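Local coordinates for SRPBCC family protein (PDB 3F08) that is of unknown function but, as a member of the Bet v 1-like SRPBCC superfamily, probably binds a hydrophobic ligand between its curved sheet and long C-terminal helix, at residues B[18-23]-B[133-138]; B[88-93]-B[99-104]. The protein carries 5 engineered substitutions. All coordinates share one frame; numbering follows the deposited sequence.

Contact 1. Residues B[18-23]-B[133-138]; sequences WQLIGG and QHAFLD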
ATOM      1  N   TRP B  18      -3.078 -14.850   0.962  1.00 13.52           N
ATOM      2  CA  TRP B  18      -2.639 -13.461   1.037  1.00 14.75           C
ATOM      3  C   TRP B  18      -1.410 -13.245   0.148  1.00 14.12           C
ATOM      4  O   TRP B  18      -1.232 -12.173  -0.425  1.00 15.63           O
ATOM      5  CB  TRP B  18      -2.336 -13.057   2.483  1.00 13.31           C
ATOM      6  CG  TRP B  18      -1.880 -11.625   2.598  1.00 13.48           C
ATOM      7  CD1 TRP B  18      -0.630 -11.184   2.935  1.00 14.09           C
ATOM      8  CD2 TRP B  18      -2.663 -10.447   2.331  1.00 12.50           C
ATOM      9  NE1 TRP B  18      -0.587  -9.803   2.892  1.00 15.52           N
ATOM     10  CE2 TRP B  18      -1.819  -9.328   2.525  1.00 12.33           C
ATOM     11  CE3 TRP B  18      -3.992 -10.230   1.946  1.00 11.80           C
ATOM     12  CZ2 TRP B  18      -2.265  -8.007   2.349  1.00 11.99           C
ATOM     13  CZ3 TRP B  18      -4.440  -8.907   1.768  1.00 12.95           C
ATOM     14  CH2 TRP B  18      -3.570  -7.817   1.971  1.00 10.93           C
ATOM     15  N   GLN B  19      -0.568 -14.267   0.020  1.00 15.28           N
ATOM     16  CA  GLN B  19       0.612 -14.154  -0.833  1.00 16.75           C
ATOM     17  C   GLN B  19       0.130 -13.891  -2.255  1.00 16.31           C
ATOM     18  O   GLN B  19       0.664 -13.042  -2.964  1.00 17.16           O
ATOM     19  CB  GLN B  19       1.424 -15.452  -0.831  1.00 18.26           C
ATOM     20  CG  GLN B  19       2.897 -15.297  -0.446  1.00 24.55           C
ATOM     21  CD  GLN B  19       3.616 -14.180  -1.189  1.00 25.15           C
ATOM     22  OE1 GLN B  19       3.830 -14.245  -2.405  1.00 25.78           O
ATOM     23  NE2 GLN B  19       3.994 -13.146  -0.454  1.00 28.87           N
ATOM     24  N   LEU B  20      -0.893 -14.638  -2.653  1.00 16.52           N
ATOM     25  CA  LEU B  20      -1.483 -14.545  -3.984  1.00 15.61           C
ATOM     26  C   LEU B  20      -2.243 -13.240  -4.233  1.00 14.89           C
ATOM     27  O   LEU B  20      -1.988 -12.547  -5.221  1.00 13.56           O
ATOM     28  CB  LEU B  20      -2.442 -15.727  -4.197  1.00 15.65           C
ATOM     29  CG  LEU B  20      -2.705 -16.337  -5.581  1.00 20.03           C
ATOM     30  CD1 LEU B  20      -4.193 -16.447  -5.818  1.00 17.18           C
ATOM     31  CD2 LEU B  20      -2.058 -15.514  -6.666  1.00 19.80           C
ATOM     32  N   ILE B  21      -3.163 -12.895  -3.334  1.00 12.68           N
ATOM     33  CA  ILE B  21      -3.996 -11.712  -3.532  1.00 13.65           C
ATOM     34  C   ILE B  21      -3.625 -10.414  -2.809  1.00 13.70           C
ATOM     35  O   ILE B  21      -4.208  -9.373  -3.088  1.00 14.53           O
ATOM     36  CB  ILE B  21      -5.465 -12.037  -3.192  1.00 12.67           C
ATOM     37  CG1 ILE B  21      -5.647 -12.158  -1.674  1.00 12.94           C
ATOM     38  CG2 ILE B  21      -5.851 -13.369  -3.836  1.00 11.83           C
ATOM     39  CD1 ILE B  21      -7.091 -12.331  -1.244  1.00 12.11           C
ATOM     40  N   GLY B  22      -2.667 -10.469  -1.892  1.00 14.18           N
ATOM     41  CA  GLY B  22      -2.271  -9.274  -1.155  1.00 13.59           C
ATOM     42  C   GLY B  22      -1.699  -8.132  -1.987  1.00 12.73           C
ATOM     43  O   GLY B  22      -1.769  -6.970  -1.581  1.00 10.11           O
ATOM     44  N   GLY B  23      -1.122  -8.462  -3.140  1.00 12.12           N
ATOM     45  CA  GLY B  23      -0.543  -7.445  -4.000  1.00 12.17           C
ATOM     46  C   GLY B  23      -1.612  -6.618  -4.678  1.00 12.21           C
ATOM     47  O   GLY B  23      -2.520  -7.158  -5.313  1.00 12.52           O
ATOM     48  N   GLN B 133     -10.962 -19.425  -5.939  1.00 15.44           N
ATOM     49  CA  GLN B 133     -11.073 -20.835  -5.567  1.00 15.81           C
ATOM     50  C   GLN B 133     -10.482 -21.670  -6.689  1.00 15.86           C
ATOM     51  O   GLN B 133      -9.748 -22.630  -6.449  1.00 15.54           O
ATOM     52  CB  GLN B 133     -12.541 -21.237  -5.349  1.00 14.87           C
ATOM     53  CG  GLN B 133     -12.727 -22.667  -4.804  1.00 16.29           C
ATOM     54  CD  GLN B 133     -12.368 -22.802  -3.319  1.00 18.05           C
ATOM     55  OE1 GLN B 133     -13.245 -22.974  -2.466  1.00 18.76           O
ATOM     56  NE2 GLN B 133     -11.078 -22.722  -3.010  1.00 13.11           N
ATOM     57  N   HIS B 134     -10.799 -21.291  -7.921  1.00 16.26           N
ATOM     58  CA  HIS B 134     -10.299 -22.009  -9.079  1.00 17.85           C
ATOM     59  C   HIS B 134      -8.776 -21.966  -9.128  1.00 19.44           C
ATOM     60  O   HIS B 134      -8.131 -22.962  -9.453  1.00 18.22           O
ATOM     61  CB  HIS B 134     -10.890 -21.415 -10.360  1.00 20.73           C
ATOM     62  CG  HIS B 134     -10.318 -21.997 -11.614  1.00 22.96           C
ATOM     63  ND1 HIS B 134      -9.301 -21.390 -12.322  1.00 25.85           N
ATOM     64  CD2 HIS B 134     -10.610 -23.139 -12.281  1.00 23.17           C
ATOM     65  CE1 HIS B 134      -8.993 -22.133 -13.370  1.00 26.06           C
ATOM     66  NE2 HIS B 134      -9.773 -23.200 -13.369  1.00 26.20           N
ATOM     67  N   ALA B 135      -8.209 -20.812  -8.795  1.00 20.07           N
ATOM     68  CA  ALA B 135      -6.762 -20.638  -8.791  1.00 22.06           C
ATOM     69  C   ALA B 135      -6.108 -21.604  -7.811  1.00 23.18           C
ATOM     70  O   ALA B 135      -5.022 -22.123  -8.067  1.00 25.74           O
ATOM     71  CB  ALA B 135      -6.415 -19.195  -8.424  1.00 22.43           C
ATOM     72  N   PHE B 136      -6.772 -21.859  -6.689  1.00 23.48           N
ATOM     73  CA  PHE B 136      -6.217 -22.769  -5.700  1.00 25.58           C
ATOM     74  C   PHE B 136      -6.489 -24.242  -5.962  1.00 28.44           C
ATOM     75  O   PHE B 136      -5.933 -25.114  -5.296  1.00 29.78           O
ATOM     76  CB  PHE B 136      -6.682 -22.363  -4.310  1.00 23.36           C
ATOM     77  CG  PHE B 136      -5.764 -21.385  -3.657  1.00 21.82           C
ATOM     78  CD1 PHE B 136      -4.626 -21.831  -2.986  1.00 21.30           C
ATOM     79  CD2 PHE B 136      -5.976 -20.015  -3.789  1.00 19.45           C
ATOM     80  CE1 PHE B 136      -3.708 -20.925  -2.456  1.00 20.75           C
ATOM     81  CE2 PHE B 136      -5.065 -19.101  -3.266  1.00 17.98           C
ATOM     82  CZ  PHE B 136      -3.929 -19.554  -2.599  1.00 17.95           C
ATOM     83  N   LEU B 137      -7.354 -24.515  -6.928  1.00 31.66           N
ATOM     84  CA  LEU B 137      -7.648 -25.886  -7.312  1.00 35.28           C
ATOM     85  C   LEU B 137      -6.508 -26.225  -8.270  1.00 37.88           C
ATOM     86  O   LEU B 137      -6.193 -27.391  -8.508  1.00 36.59           O
ATOM     87  CB  LEU B 137      -8.993 -25.959  -8.045  1.00 34.08           C
ATOM     88  CG  LEU B 137     -10.227 -26.547  -7.345  1.00 34.63           C
ATOM     89  CD1 LEU B 137     -10.386 -25.970  -5.948  1.00 35.37           C
ATOM     90  CD2 LEU B 137     -11.461 -26.253  -8.190  1.00 33.38           C
ATOM     91  N   ASP B 138      -5.892 -25.164  -8.795  1.00 41.58           N
ATOM     92  CA  ASP B 138      -4.782 -25.233  -9.743  1.00 45.79           C
ATOM     93  C   ASP B 138      -5.292 -25.471 -11.163  1.00 47.43           C
ATOM     94  O   ASP B 138      -5.207 -24.525 -11.977  1.00 48.06           O
ATOM     95  CB  ASP B 138      -3.782 -26.330  -9.336  1.00 46.78           C
ATOM     96  CG  ASP B 138      -3.050 -25.999  -8.043  1.00 49.17           C
ATOM     97  OD1 ASP B 138      -2.505 -24.877  -7.949  1.00 48.08           O
ATOM     98  OD2 ASP B 138      -3.011 -26.853  -7.125  1.00 49.61           O
TER

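Contact 2. Residues B[88-93]-B[99-104]; sequences IQVKEG and SLVEWS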
ATOM      1  N   ILE B  88     -11.002  -6.145   0.764  1.00 15.36           N
ATOM      2  CA  ILE B  88     -10.908  -7.582   0.616  1.00 14.15           C
ATOM      3  C   ILE B  88      -9.984  -8.008   1.744  1.00 14.34           C
ATOM      4  O   ILE B  88      -8.928  -7.405   1.955  1.00 13.99           O
ATOM      5  CB  ILE B  88     -10.337  -7.979  -0.766  1.00 15.88           C
ATOM      6  CG1 ILE B  88     -10.216  -9.500  -0.865  1.00 16.87           C
ATOM      7  CG2 ILE B  88      -9.012  -7.300  -1.000  1.00 17.73           C
ATOM      8  CD1 ILE B  88     -10.050  -9.997  -2.306  1.00 18.83           C
ATOM      9  N   GLN B  89     -10.389  -9.024   2.494  1.00 13.16           N
ATOM     10  CA  GLN B  89      -9.584  -9.476   3.616  1.00 14.24           C
ATOM     11  C   GLN B  89      -9.499 -10.987   3.699  1.00 13.74           C
ATOM     12  O   GLN B  89     -10.453 -11.694   3.385  1.00 13.93           O
ATOM     13  CB  GLN B  89     -10.156  -8.927   4.928  1.00 13.22           C
ATOM     14  CG  GLN B  89      -9.387  -9.377   6.166  1.00 16.16           C
ATOM     15  CD  GLN B  89      -9.839  -8.654   7.425  1.00 18.64           C
ATOM     16  OE1 GLN B  89     -11.034  -8.408   7.622  1.00 20.28           O
ATOM     17  NE2 GLN B  89      -8.887  -8.315   8.285  1.00 18.95           N
ATOM     18  N   VAL B  90      -8.341 -11.472   4.125  1.00 13.62           N
ATOM     19  CA  VAL B  90      -8.111 -12.902   4.265  1.00 15.35           C
ATOM     20  C   VAL B  90      -8.114 -13.231   5.752  1.00 15.65           C
ATOM     21  O   VAL B  90      -7.142 -12.973   6.449  1.00 16.91           O
ATOM     22  CB  VAL B  90      -6.752 -13.302   3.656  1.00 13.23           C
ATOM     23  CG1 VAL B  90      -6.500 -14.779   3.878  1.00 14.98           C
ATOM     24  CG2 VAL B  90      -6.733 -12.975   2.166  1.00 10.92           C
ATOM     25  N   LYS B  91      -9.222 -13.782   6.232  1.00 18.14           N
ATOM     26  CA  LYS B  91      -9.350 -14.148   7.633  1.00 18.80           C
ATOM     27  C   LYS B  91      -8.982 -15.609   7.851  1.00 19.37           C
ATOM     28  O   LYS B  91      -8.885 -16.391   6.907  1.00 15.99           O
ATOM     29  CB  LYS B  91     -10.783 -13.907   8.112  1.00 20.32           C
ATOM     30  CG  LYS B  91     -11.220 -12.459   7.992  1.00 26.40           C
ATOM     31  CD  LYS B  91     -12.612 -12.231   8.568  1.00 29.68           C
ATOM     32  CE  LYS B  91     -12.914 -10.740   8.667  1.00 32.01           C
ATOM     33  NZ  LYS B  91     -14.248 -10.458   9.272  1.00 34.71           N
ATOM     34  N   GLU B  92      -8.773 -15.973   9.109  1.00 21.29           N
ATOM     35  CA  GLU B  92      -8.420 -17.338   9.455  1.00 24.24           C
ATOM     36  C   GLU B  92      -9.481 -18.320   8.964  1.00 23.36           C
ATOM     37  O   GLU B  92     -10.677 -18.081   9.129  1.00 22.52           O
ATOM     38  CB  GLU B  92      -8.282 -17.471  10.972  1.00 28.58           C
ATOM     39  CG  GLU B  92      -7.060 -16.794  11.579  1.00 37.51           C
ATOM     40  CD  GLU B  92      -7.046 -15.281  11.410  1.00 42.94           C
ATOM     41  OE1 GLU B  92      -8.137 -14.664  11.301  1.00 43.82           O
ATOM     42  OE2 GLU B  92      -5.932 -14.704  11.411  1.00 45.32           O
ATOM     43  N   GLY B  93      -9.041 -19.422   8.361  1.00 24.40           N
ATOM     44  CA  GLY B  93      -9.973 -20.426   7.886  1.00 25.69           C
ATOM     45  C   GLY B  93     -10.295 -21.360   9.041  1.00 28.64           C
ATOM     46  O   GLY B  93      -9.829 -21.139  10.158  1.00 28.02           O
ATOM     47  N   SER B  99      -8.860 -20.620   4.118  1.00 15.47           N
ATOM     48  CA  SER B  99      -8.973 -19.216   4.493  1.00 15.78           C
ATOM     49  C   SER B  99     -10.400 -18.742   4.304  1.00 15.84           C
ATOM     50  O   SER B  99     -11.114 -19.232   3.431  1.00 18.15           O
ATOM     51  CB  SER B  99      -8.069 -18.332   3.615  1.00 13.03           C
ATOM     52  OG  SER B  99      -6.694 -18.594   3.813  1.00 15.61           O
ATOM     53  N   LEU B 100     -10.822 -17.794   5.131  1.00 16.03           N
ATOM     54  CA  LEU B 100     -12.146 -17.218   4.977  1.00 15.62           C
ATOM     55  C   LEU B 100     -11.884 -15.871   4.328  1.00 15.40           C
ATOM     56  O   LEU B 100     -11.489 -14.913   4.988  1.00 17.94           O
ATOM     57  CB  LEU B 100     -12.834 -17.001   6.321  1.00 17.29           C
ATOM     58  CG  LEU B 100     -14.258 -16.469   6.137  1.00 18.39           C
ATOM     59  CD1 LEU B 100     -15.086 -17.503   5.385  1.00 17.23           C
ATOM     60  CD2 LEU B 100     -14.880 -16.163   7.487  1.00 20.54           C
ATOM     61  N   VAL B 101     -12.077 -15.802   3.024  1.00 15.58           N
ATOM     62  CA  VAL B 101     -11.851 -14.559   2.322  1.00 15.93           C
ATOM     63  C   VAL B 101     -13.153 -13.778   2.250  1.00 17.21           C
ATOM     64  O   VAL B 101     -14.170 -14.279   1.775  1.00 15.84           O
ATOM     65  CB  VAL B 101     -11.307 -14.818   0.919  1.00 16.03           C
ATOM     66  CG1 VAL B 101     -11.048 -13.490   0.219  1.00 12.83           C
ATOM     67  CG2 VAL B 101     -10.017 -15.650   1.013  1.00 13.45           C
ATOM     68  N   GLU B 102     -13.104 -12.545   2.736  1.00 16.86           N
ATOM     69  CA  GLU B 102     -14.272 -11.681   2.774  1.00 18.22           C
ATOM     70  C   GLU B 102     -14.048 -10.456   1.894  1.00 16.77           C
ATOM     71  O   GLU B 102     -13.019  -9.782   1.994  1.00 15.85           O
ATOM     72  CB  GLU B 102     -14.514 -11.267   4.227  1.00 21.63           C
ATOM     73  CG  GLU B 102     -15.848 -10.636   4.523  1.00 29.15           C
ATOM     74  CD  GLU B 102     -16.077 -10.503   6.021  1.00 35.05           C
ATOM     75  OE1 GLU B 102     -15.419  -9.657   6.663  1.00 37.13           O
ATOM     76  OE2 GLU B 102     -16.905 -11.264   6.564  1.00 39.34           O
ATOM     77  N   TRP B 103     -15.009 -10.187   1.020  1.00 14.47           N
ATOM     78  CA  TRP B 103     -14.939  -9.044   0.115  1.00 14.91           C
ATOM     79  C   TRP B 103     -16.180  -8.207   0.399  1.00 15.21           C
ATOM     80  O   TRP B 103     -17.300  -8.702   0.289  1.00 14.77           O
ATOM     81  CB  TRP B 103     -14.958  -9.520  -1.343  1.00 12.84           C
ATOM     82  CG  TRP B 103     -14.345  -8.557  -2.309  1.00 14.47           C
ATOM     83  CD1 TRP B 103     -14.218  -7.206  -2.159  1.00 14.53           C
ATOM     84  CD2 TRP B 103     -13.786  -8.873  -3.593  1.00 16.61           C
ATOM     85  NE1 TRP B 103     -13.615  -6.662  -3.270  1.00 15.41           N
ATOM     86  CE2 TRP B 103     -13.341  -7.662  -4.163  1.00 14.34           C
ATOM     87  CE3 TRP B 103     -13.626 -10.064  -4.318  1.00 16.29           C
ATOM     88  CZ2 TRP B 103     -12.739  -7.606  -5.423  1.00 17.66           C
ATOM     89  CZ3 TRP B 103     -13.028 -10.008  -5.573  1.00 18.46           C
ATOM     90  CH2 TRP B 103     -12.593  -8.783  -6.114  1.00 18.19           C
ATOM     91  N   SER B 104     -15.989  -6.946   0.764  1.00 14.76           N
ATOM     92  CA  SER B 104     -17.130  -6.098   1.073  1.00 17.49           C
ATOM     93  C   SER B 104     -17.001  -4.694   0.489  1.00 17.62           C
ATOM     94  O   SER B 104     -15.900  -4.231   0.180  1.00 16.69           O
ATOM     95  CB  SER B 104     -17.308  -6.002   2.587  1.00 18.02           C
ATOM     96  OG  SER B 104     -16.208  -5.326   3.164  1.00 26.50           O
TER
HETATM   97  O   HOH W   1     -13.408  -8.077   6.188  1.00 23.70           O

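Contact 1. Residues B[18-23]-B[133-138]
Leu20 and Phe136 reach toward each other from opposite directions, and a terminal methyl of Leu20 meets the phenyl ring at CE2. The touching atoms are Leu20 CD1 and Phe136 CE2, 3.8 Å apart. The methyl meets the phenyl ring obliquely. Ala135 adds a lighter contact, with its CB 4.4 Å from the same Leu20 CD1, so one methyl group serves both partners. The first side-chain bonds of Leu20 and Ala135 point toward the other segment. Phe136 starts off to one side, but its CG lies roughly anti to the carbonyl carbon (chi1 -89°), which brings the ring toward Leu20. The backbones stay well apart, the nearest CA atoms being those of Leu20 and Ala135 at 9.4 Å. The contact is small and purely apolar, with about 105 Å² buried, and it lies near the surface. It joins the short helix 14-21 to the last turns of the C-terminal helix 114-137. Leu20 also packs on Leu132 of that helix and on Trp30 of a loop. Phe136 rests on Gln16 and Val17 of the short helix, and that helix also lies against strand 81-92 through Trp18 and Ile21.

Contact 2. Residues B[88-93]-B[99-104]
The indole of Trp103 has Ile88 lying over one face. Ile88 CD1 sits 4.2 Å from the centroid of the six-membered ring and 16° off its normal, a CH-pi contact. The ring is also stacked with Tyr125 of helix 114-137. Ile88 holds CG1 anti to its own N (chi1 178°), and its extended chain carries CD1 over the indole. Val101 continues this apolar face, with its CG1 4.2 Å from Ile88 CG1. Val90 packs more loosely on Val101 and brings its CG1 near Ser99 OG, which is hydrogen-bonded to Gly12 O.

The other face of the sheet carries Gln89, Lys91 and Glu102 together with Leu100. Lys91 and Glu102 cross at a slant and form a salt bridge, in which Lys91 NZ lies 3.0 Å from Glu102 OE1. The ammonium approaches from above the carboxylate plane, 37° out of it. A water lies between Glu102 OE1 and Gln89 OE1, in reach of both. Gln89 NE2 donates a hydrogen bond to Glu67 O, which helps fix the rotation of that group.

The backbones are antiparallel. Gln89 and Glu102 form a hydrogen-bonded pair, with Gln89 N to Glu102 O at 2.8 Å and Glu102 N to Gln89 O at 2.9 Å. Lys91 and Leu100 form the next such pair. Between them, Val90 faces Val101 as a non-hydrogen-bonded pair.

Strands 81-92 and 99-109 make a beta hairpin inside the antiparallel sheet. Strand 69-74 flanks it on one side and strand 3-10 on the other. Its apolar face is turned to helices 14-21 and 114-137, as in the helix-grip fold of Bet v 1-like proteins.

Overall arrangement
Contact 1 is a small surface contact between two helices, while contact 2 is a larger, partly buried pairing of adjacent strands. The first is closed by apolar side-chain ends alone. The second combines a backbone ladder, an apolar inner face and an outer face with a salt bridge. Contact 2 lies within the chain loop that contact 1 closes, and strand 99-109 leads on to helix 114-137. The two also touch directly: Ile21 CD1 packs 3.5 Å from Val90 CG2, and it also packs on Ile88 CD1. Near contact 1, Arg44 of the second subunit bonds to Trp18 O and Gln19 O, whereas contact 2 touches no other chain of the assembly.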